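PDB 4S3J: cortical-lytic enzyme from Bacillus cereus, which cleaves partially degraded spore cortex peptidoglycan during germination as an N-acetylglucosaminidase, probably recognising the muramic acid delta-lactam residues specific to spore peptidoglycan. Local coordinates for residues N130-A143 against A162-I176. Residues are numbered along the deposited sequence; the frame is centred on the assembly and turned at random.
Sequences NPFLTYLAYFSFEA and ATQGQTIPMLVITNI
Phe141 and Leu171 meet in the tightest apolar packing between strands 135-143 and 168-174: the Leu171 methyl CD1 sits over one face of the Phe141 ring, 3.5 Å from its centroid and 16° off the normal, a CH-pi contact. With CG of Leu171 anti to the backbone N (chi1 173°), the next torsion (49°) turns CD1 over the ring. Helix 193-210 packs on this side of the sheet, with Thr206 against Phe141 and Ile203 against Leu171. At this end the parallel pairing is regular: Phe141 N gives a bond of 2.8 Å to Val172 O, Phe141 O receives Thr174 N, and Ala143 N reaches Thr174 O. A second tight run lies toward the start of the strands, where Leu136 N binds Ile168 O and Leu136 O takes Met170 N at 2.8 Å. These are neighbouring strands of the family 18 TIM barrel, and their Tyr135, Ala137 and Met170 side chains point into its interior. Met170 SD lies 3.6 Å from Tyr135 CB and obliquely beside the ring, a Met-aromatic contact. Between the two paired runs the strands part, and water takes over: one molecule joins Leu136 O, Tyr138 N and Met170 O, and the next links Tyr138 O, Met170 O and Val172 N. Past this gap a cis peptide precedes Ser140, whose OG shares a 2.8 Å hydrogen bond with Thr174 OG1. Phe139 crosses Thr174, with Phe139 CZ 3.7 Å from Thr174 CG2, and the Phe139 side chain is about 6 Å from that of Glu220, the probable proton donor.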
loop_
_atom_site.group_PDB
_atom_site.type_symbol
_atom_site.label_atom_id
_atom_site.label_comp_id
_atom_site.label_asym_id
_atom_site.label_seq_id
_atom_site.Cartn_x
_atom_site.Cartn_y
_atom_site.Cartn_z
ATOM N N ASN A 130 1.755 -2.958 13.325
ATOM C CA ASN A 130 0.833 -2.057 14.035
ATOM C C ASN A 130 1.413 -0.698 14.482
ATOM O O ASN A 130 0.717 0.324 14.414
ATOM C CB ASN A 130 0.257 -2.770 15.267
ATOM C CG ASN A 130 -0.953 -2.056 15.833
ATOM O OD1 ASN A 130 -1.868 -1.683 15.097
ATOM N ND2 ASN A 130 -0.939 -1.815 17.137
ATOM N N PRO A 131 2.663 -0.669 14.970
ATOM C CA PRO A 131 3.212 0.629 15.388
ATOM C C PRO A 131 3.277 1.657 14.255
ATOM O O PRO A 131 3.239 2.857 14.523
ATOM C CB PRO A 131 4.621 0.271 15.865
ATOM C CG PRO A 131 4.580 -1.145 16.195
ATOM C CD PRO A 131 3.585 -1.775 15.273
ATOM N N PHE A 132 3.332 1.179 13.012
ATOM C CA PHE A 132 3.438 2.035 11.836
ATOM C C PHE A 132 2.079 2.475 11.272
ATOM O O PHE A 132 2.041 3.126 10.219
ATOM C CB PHE A 132 4.204 1.314 10.703
ATOM C CG PHE A 132 5.589 0.860 11.059
ATOM C CD1 PHE A 132 5.815 -0.397 11.601
ATOM C CD2 PHE A 132 6.672 1.680 10.795
ATOM C CE1 PHE A 132 7.095 -0.814 11.901
ATOM C CE2 PHE A 132 7.954 1.267 11.096
ATOM C CZ PHE A 132 8.163 0.018 11.653
ATOM N N LEU A 133 0.980 2.140 11.961
ATOM C CA LEU A 133 -0.369 2.322 11.419
ATOM C C LEU A 133 -1.228 3.377 12.108
ATOM O O LEU A 133 -1.281 3.461 13.342
ATOM C CB LEU A 133 -1.143 1.014 11.495
ATOM C CG LEU A 133 -0.554 -0.174 10.755
ATOM C CD1 LEU A 133 -1.544 -1.336 10.912
ATOM C CD2 LEU A 133 -0.305 0.143 9.299
ATOM N N THR A 134 -1.951 4.151 11.308
ATOM C CA THR A 134 -3.025 4.971 11.851
ATOM C C THR A 134 -4.260 4.095 12.065
ATOM O O THR A 134 -4.975 4.217 13.082
ATOM C CB THR A 134 -3.387 6.153 10.919
ATOM O OG1 THR A 134 -2.197 6.857 10.529
ATOM C CG2 THR A 134 -4.352 7.103 11.626
ATOM N N TYR A 135 -4.495 3.216 11.086
ATOM C CA TYR A 135 -5.647 2.322 11.069
ATOM C C TYR A 135 -5.248 0.887 10.742
ATOM O O TYR A 135 -4.379 0.680 9.907
ATOM C CB TYR A 135 -6.660 2.777 10.021
ATOM C CG TYR A 135 -7.247 4.146 10.214
ATOM C CD1 TYR A 135 -8.353 4.317 11.009
ATOM C CD2 TYR A 135 -6.704 5.253 9.577
ATOM C CE1 TYR A 135 -8.904 5.552 11.188
ATOM C CE2 TYR A 135 -7.253 6.506 9.743
ATOM C CZ TYR A 135 -8.355 6.643 10.555
ATOM O OH TYR A 135 -8.944 7.878 10.757
ATOM N N LEU A 136 -5.913 -0.079 11.384
ATOM C CA LEU A 136 -5.802 -1.507 11.073
ATOM C C LEU A 136 -7.159 -1.997 10.591
ATOM O O LEU A 136 -8.170 -1.821 11.288
ATOM C CB LEU A 136 -5.343 -2.300 12.290
ATOM C CG LEU A 136 -5.247 -3.818 12.117
ATOM C CD1 LEU A 136 -4.187 -4.206 11.051
ATOM C CD2 LEU A 136 -4.943 -4.484 13.443
ATOM N N ALA A 137 -7.178 -2.607 9.411
ATOM C CA ALA A 137 -8.420 -3.017 8.751
ATOM C C ALA A 137 -8.554 -4.522 8.637
ATOM O O ALA A 137 -7.985 -5.130 7.722
ATOM C CB ALA A 137 -8.513 -2.402 7.364
ATOM N N TYR A 138 -9.329 -5.124 9.536
ATOM C CA TYR A 138 -9.544 -6.558 9.517
ATOM C C TYR A 138 -10.647 -6.905 8.521
ATOM O O TYR A 138 -11.827 -6.595 8.711
ATOM C CB TYR A 138 -9.841 -7.060 10.933
ATOM C CG TYR A 138 -9.919 -8.574 11.086
ATOM C CD1 TYR A 138 -9.497 -9.427 10.085
ATOM C CD2 TYR A 138 -10.449 -9.141 12.237
ATOM C CE1 TYR A 138 -9.591 -10.798 10.231
ATOM C CE2 TYR A 138 -10.520 -10.510 12.392
ATOM C CZ TYR A 138 -10.110 -11.328 11.392
ATOM O OH TYR A 138 -10.199 -12.706 11.539
ATOM N N PHE A 139 -10.235 -7.552 7.437
ATOM C CA PHE A 139 -11.106 -7.860 6.314
ATOM C C PHE A 139 -11.701 -9.255 6.496
ATOM O O PHE A 139 -10.927 -10.229 6.470
ATOM C CB PHE A 139 -10.299 -7.806 5.009
ATOM C CG PHE A 139 -11.148 -7.825 3.761
ATOM C CD1 PHE A 139 -11.627 -9.011 3.251
ATOM C CD2 PHE A 139 -11.411 -6.650 3.068
ATOM C CE1 PHE A 139 -12.402 -9.026 2.088
ATOM C CE2 PHE A 139 -12.169 -6.674 1.917
ATOM C CZ PHE A 139 -12.655 -7.851 1.430
ATOM N N SER A 140 -13.021 -9.431 6.685
ATOM C CA SER A 140 -14.051 -8.384 6.804
ATOM C C SER A 140 -15.258 -8.928 7.577
ATOM O O SER A 140 -15.345 -10.115 7.847
ATOM C CB SER A 140 -14.531 -7.917 5.423
ATOM O OG SER A 140 -15.353 -8.912 4.831
ATOM N N PHE A 141 -16.164 -8.034 7.942
ATOM C CA PHE A 141 -17.521 -8.385 8.374
ATOM C C PHE A 141 -18.396 -8.423 7.134
ATOM O O PHE A 141 -18.451 -7.436 6.401
ATOM C CB PHE A 141 -18.079 -7.349 9.338
ATOM C CG PHE A 141 -17.453 -7.354 10.704
ATOM C CD1 PHE A 141 -16.136 -6.930 10.881
ATOM C CD2 PHE A 141 -18.184 -7.737 11.818
ATOM C CE1 PHE A 141 -15.571 -6.914 12.132
ATOM C CE2 PHE A 141 -17.607 -7.716 13.085
ATOM C CZ PHE A 141 -16.303 -7.302 13.236
ATOM N N GLU A 142 -19.090 -9.532 6.893
ATOM C CA GLU A 142 -19.930 -9.658 5.711
ATOM C C GLU A 142 -21.370 -9.293 6.058
ATOM O O GLU A 142 -21.932 -9.835 6.999
ATOM C CB GLU A 142 -19.846 -11.080 5.140
ATOM C CG GLU A 142 -18.394 -11.416 4.741
ATOM C CD GLU A 142 -18.179 -12.801 4.149
ATOM O OE1 GLU A 142 -19.109 -13.630 4.155
ATOM O OE2 GLU A 142 -17.044 -13.057 3.679
ATOM N N ALA A 143 -21.933 -8.355 5.305
ATOM C CA ALA A 143 -23.319 -7.935 5.466
ATOM C C ALA A 143 -24.236 -9.075 5.071
ATOM O O ALA A 143 -23.928 -9.820 4.144
ATOM C CB ALA A 143 -23.590 -6.722 4.615
ATOM N N ALA A 162 -4.641 -3.516 17.857
ATOM C CA ALA A 162 -4.669 -2.171 17.310
ATOM C C ALA A 162 -4.717 -1.122 18.418
ATOM O O ALA A 162 -3.866 -0.232 18.477
ATOM C CB ALA A 162 -5.853 -2.012 16.380
ATOM N N THR A 163 -5.694 -1.275 19.314
ATOM C CA THR A 163 -5.982 -0.295 20.356
ATOM C C THR A 163 -4.781 -0.111 21.285
ATOM O O THR A 163 -4.434 1.011 21.647
ATOM C CB THR A 163 -7.232 -0.739 21.152
ATOM O OG1 THR A 163 -8.363 -0.710 20.277
ATOM C CG2 THR A 163 -7.505 0.162 22.368
ATOM N N GLN A 164 -4.127 -1.209 21.648
ATOM C CA GLN A 164 -2.964 -1.129 22.526
ATOM C C GLN A 164 -1.791 -0.371 21.901
ATOM O O GLN A 164 -0.879 0.044 22.609
ATOM C CB GLN A 164 -2.513 -2.533 22.934
ATOM C CG GLN A 164 -3.485 -3.256 23.875
ATOM C CD GLN A 164 -3.899 -2.417 25.074
ATOM O OE1 GLN A 164 -5.084 -2.337 25.409
ATOM N NE2 GLN A 164 -2.926 -1.788 25.725
ATOM N N GLY A 165 -1.815 -0.203 20.579
ATOM C CA GLY A 165 -0.775 0.517 19.864
ATOM C C GLY A 165 -1.226 1.871 19.345
ATOM O O GLY A 165 -0.575 2.451 18.470
ATOM N N GLN A 166 -2.348 2.352 19.881
ATOM C CA GLN A 166 -2.956 3.623 19.500
ATOM C C GLN A 166 -3.359 3.655 18.022
ATOM O O GLN A 166 -3.550 4.723 17.432
ATOM C CB GLN A 166 -2.008 4.779 19.825
ATOM C CG GLN A 166 -1.810 4.969 21.313
ATOM C CD GLN A 166 -0.811 3.989 21.908
ATOM O OE1 GLN A 166 -1.135 3.253 22.838
ATOM N NE2 GLN A 166 0.406 3.983 21.381
ATOM N N THR A 167 -3.520 2.471 17.448
ATOM C CA THR A 167 -4.063 2.311 16.109
ATOM C C THR A 167 -5.576 2.191 16.214
ATOM O O THR A 167 -6.080 1.546 17.123
ATOM C CB THR A 167 -3.464 1.062 15.417
ATOM O OG1 THR A 167 -2.040 1.169 15.415
ATOM C CG2 THR A 167 -3.964 0.901 13.989
ATOM N N ILE A 168 -6.288 2.831 15.291
ATOM C CA ILE A 168 -7.750 2.714 15.212
ATOM C C ILE A 168 -8.119 1.462 14.444
ATOM O O ILE A 168 -7.804 1.381 13.268
ATOM C CB ILE A 168 -8.409 3.898 14.468
ATOM C CG1 ILE A 168 -8.000 5.248 15.057
ATOM C CG2 ILE A 168 -9.934 3.696 14.381
ATOM C CD1 ILE A 168 -8.429 5.468 16.435
ATOM N N PRO A 169 -8.816 0.490 15.077
ATOM C CA PRO A 169 -9.290 -0.614 14.230
ATOM C C PRO A 169 -10.511 -0.195 13.419
ATOM O O PRO A 169 -11.399 0.442 13.966
ATOM C CB PRO A 169 -9.612 -1.719 15.237
ATOM C CG PRO A 169 -9.949 -0.999 16.492
ATOM C CD PRO A 169 -9.131 0.270 16.501
ATOM N N MET A 170 -10.515 -0.483 12.122
ATOM C CA MET A 170 -11.677 -0.207 11.261
ATOM C C MET A 170 -12.676 -1.348 11.303
ATOM O O MET A 170 -12.300 -2.526 11.413
ATOM C CB MET A 170 -11.213 0.040 9.822
ATOM C CG MET A 170 -10.405 1.322 9.632
ATOM S SD MET A 170 -9.331 1.336 8.167
ATOM C CE MET A 170 -10.496 1.082 6.846
ATOM N N LEU A 171 -13.954 -0.993 11.264
ATOM C CA LEU A 171 -15.021 -1.963 11.065
ATOM C C LEU A 171 -15.220 -2.084 9.566
ATOM O O LEU A 171 -15.876 -1.237 8.944
ATOM C CB LEU A 171 -16.302 -1.514 11.781
ATOM C CG LEU A 171 -17.566 -2.343 11.520
ATOM C CD1 LEU A 171 -17.334 -3.825 11.686
ATOM C CD2 LEU A 171 -18.692 -1.916 12.443
ATOM N N VAL A 172 -14.618 -3.113 8.975
ATOM C CA VAL A 172 -14.676 -3.292 7.545
ATOM C C VAL A 172 -15.868 -4.153 7.160
ATOM O O VAL A 172 -15.939 -5.316 7.519
ATOM C CB VAL A 172 -13.384 -3.960 7.001
ATOM C CG1 VAL A 172 -13.455 -4.130 5.500
ATOM C CG2 VAL A 172 -12.133 -3.158 7.392
ATOM N N ILE A 173 -16.800 -3.563 6.421
ATOM C CA ILE A 173 -18.035 -4.234 6.039
ATOM C C ILE A 173 -18.090 -4.440 4.531
ATOM O O ILE A 173 -17.979 -3.480 3.763
ATOM C CB ILE A 173 -19.263 -3.419 6.507
ATOM C CG1 ILE A 173 -19.242 -3.276 8.027
ATOM C CG2 ILE A 173 -20.566 -4.093 6.099
ATOM C CD1 ILE A 173 -20.037 -2.108 8.540
ATOM N N THR A 174 -18.305 -5.687 4.109
ATOM C CA THR A 174 -18.378 -6.026 2.690
ATOM C C THR A 174 -19.741 -6.573 2.298
ATOM O O THR A 174 -20.472 -7.122 3.132
ATOM C CB THR A 174 -17.327 -7.097 2.291
ATOM O OG1 THR A 174 -17.432 -8.244 3.142
ATOM C CG2 THR A 174 -15.919 -6.540 2.415
ATOM N N ASN A 175 -20.052 -6.459 1.008
ATOM C CA ASN A 175 -21.251 -7.113 0.468
ATOM C C ASN A 175 -20.885 -8.431 -0.217
ATOM O O ASN A 175 -21.187 -8.653 -1.395
ATOM C CB ASN A 175 -21.983 -6.192 -0.506
ATOM C CG ASN A 175 -21.140 -5.821 -1.696
ATOM O OD1 ASN A 175 -19.930 -5.594 -1.570
ATOM N ND2 ASN A 175 -21.775 -5.730 -2.862
ATOM N N ILE A 176 -20.194 -9.292 0.528
ATOM C CA ILE A 176 -19.808 -10.616 0.049
ATOM C C ILE A 176 -20.814 -11.673 0.468
ATOM O O ILE A 176 -21.220 -11.726 1.638
ATOM C CB ILE A 176 -18.425 -10.987 0.560
ATOM C CG1 ILE A 176 -17.391 -10.074 -0.082
ATOM C CG2 ILE A 176 -18.110 -12.449 0.234
ATOM C CD1 ILE A 176 -15.990 -10.172 0.528
HETATM O O HOH W 1 -4.300 5.861 15.059
HETATM O O HOH W 2 -9.992 -3.836 12.015
HETATM O O HOH W 3 -13.212 -5.112 10.614
HETATM O O HOH W 4 -23.345 -12.207 3.307
#